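Local coordinates for regulatory protein BLAR1 (Bacillus licheniformis, PDB 1NRF) that senses beta-lactam antibiotics at the cell surface and probably relays the signal to the cytoplasm after acylation of a serine in this C-terminal domain, at residues Ala73-Ile78 with Gln177-Thr182. Residues are numbered along the deposited sequence; the frame is centred on the assembly and turned at random.
Sequences ALESGI and QSNIET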
# COMPACT_ATOMS: atom_id res chain seq x y z
N ALA A 73 10.64 -10.27 3.87
CA ALA A 73 11.10 -10.70 5.19
C ALA A 73 10.69 -12.14 5.51
O ALA A 73 11.48 -12.92 6.05
CB ALA A 73 10.57 -9.75 6.26
N LEU A 74 9.45 -12.48 5.18
CA LEU A 74 8.95 -13.83 5.41
C LEU A 74 9.67 -14.83 4.50
O LEU A 74 10.14 -15.88 4.95
CB LEU A 74 7.44 -13.88 5.16
CG LEU A 74 6.57 -13.11 6.15
CD1 LEU A 74 5.13 -13.05 5.65
CD2 LEU A 74 6.66 -13.78 7.53
N GLU A 75 9.73 -14.50 3.22
CA GLU A 75 10.38 -15.35 2.22
C GLU A 75 11.84 -15.65 2.54
O GLU A 75 12.37 -16.67 2.10
CB GLU A 75 10.28 -14.69 0.85
CG GLU A 75 8.98 -14.99 0.12
CD GLU A 75 8.91 -16.43 -0.34
OE1 GLU A 75 9.88 -16.88 -0.99
OE2 GLU A 75 7.90 -17.11 -0.05
N SER A 76 12.48 -14.75 3.28
CA SER A 76 13.89 -14.89 3.65
C SER A 76 14.08 -15.66 4.96
O SER A 76 15.19 -16.07 5.29
CB SER A 76 14.54 -13.52 3.80
OG SER A 76 14.81 -12.94 2.53
N GLY A 77 13.00 -15.84 5.70
CA GLY A 77 13.09 -16.54 6.97
C GLY A 77 13.43 -15.58 8.09
O GLY A 77 13.63 -16.00 9.23
N ILE A 78 13.51 -14.29 7.78
CA ILE A 78 13.83 -13.27 8.78
C ILE A 78 12.77 -13.26 9.89
O ILE A 78 13.06 -12.90 11.03
CB ILE A 78 13.91 -11.85 8.15
CG1 ILE A 78 15.00 -11.83 7.08
CG2 ILE A 78 14.23 -10.82 9.22
CD1 ILE A 78 16.36 -12.32 7.55
N GLN A 177 2.98 -20.09 -0.65
CA GLN A 177 1.56 -19.83 -0.41
C GLN A 177 1.32 -19.32 1.01
O GLN A 177 0.49 -18.43 1.23
CB GLN A 177 0.77 -21.12 -0.66
CG GLN A 177 -0.65 -21.09 -0.15
CD GLN A 177 -1.17 -22.49 0.15
OE1 GLN A 177 -1.40 -23.29 -0.76
NE2 GLN A 177 -1.35 -22.79 1.44
N SER A 178 2.07 -19.87 1.96
CA SER A 178 1.96 -19.50 3.36
C SER A 178 2.27 -18.03 3.67
O SER A 178 1.58 -17.40 4.48
CB SER A 178 2.89 -20.38 4.20
OG SER A 178 2.90 -19.99 5.56
N ASN A 179 3.30 -17.48 3.05
CA ASN A 179 3.67 -16.09 3.30
C ASN A 179 2.67 -15.10 2.72
O ASN A 179 2.40 -14.06 3.33
CB ASN A 179 5.07 -15.83 2.77
CG ASN A 179 6.10 -16.76 3.38
OD1 ASN A 179 6.02 -17.09 4.56
ND2 ASN A 179 7.07 -17.18 2.58
N ILE A 180 2.12 -15.42 1.55
CA ILE A 180 1.12 -14.57 0.90
C ILE A 180 -0.05 -14.41 1.88
O ILE A 180 -0.50 -13.30 2.15
CB ILE A 180 0.56 -15.23 -0.40
CG1 ILE A 180 1.68 -15.44 -1.42
CG2 ILE A 180 -0.57 -14.38 -0.97
CD1 ILE A 180 2.28 -14.16 -1.96
N GLU A 181 -0.53 -15.54 2.38
CA GLU A 181 -1.64 -15.58 3.32
C GLU A 181 -1.33 -14.76 4.57
O GLU A 181 -2.22 -14.11 5.12
CB GLU A 181 -1.96 -17.02 3.72
CG GLU A 181 -2.98 -17.71 2.84
CD GLU A 181 -2.98 -19.23 3.01
OE1 GLU A 181 -2.90 -19.70 4.17
OE2 GLU A 181 -3.06 -19.94 1.99
N THR A 182 -0.07 -14.81 5.00
CA THR A 182 0.37 -14.08 6.18
C THR A 182 0.31 -12.57 5.95
O THR A 182 -0.17 -11.83 6.80
CB THR A 182 1.82 -14.45 6.57
OG1 THR A 182 1.93 -15.88 6.69
CG2 THR A 182 2.17 -13.82 7.90
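Leu74 and Asn179 bring the last turn of helix 66-76 against the first turns of helix 177-187, their CA atoms 6.1 Å apart, and just beyond Leu74 helix 66-76 ends in a Schellman motif at Gly77, whose positive phi turns the chain away. Asn179 lays its amide beside the leucine, with OD1 3.6 Å from Leu74 CB, and hands its ND2 to the carboxylate of Glu75. That hydrogen bond, 2.8 Å from Asn179 ND2 to Glu75 OE2, is somewhat bent (146°); the oxygen lies in the amide plane but is met from above the carboxylate plane, the two groups being turned 76° apart. A bend at chi2 (-70°) carries the glutamate across to Asn179, and the same OE2 accepts from the backbone N of Lys176, just before helix 177-187, so two donors grip it. Further along, Leu74 CD1 packs 3.7 Å from Thr182 CB, while Thr182 OG1 donates to Ser178 O (2.7 Å), which also accepts from Thr182 N on the opposite face of its plane. The pair belongs to the helical part of this penicillin-binding-protein fold, away from the probable acylation site: Leu71 extends the interface by touching Asn179 and Ile180, and Ala73 and Ile78 pack on helix 113-123 through Leu119.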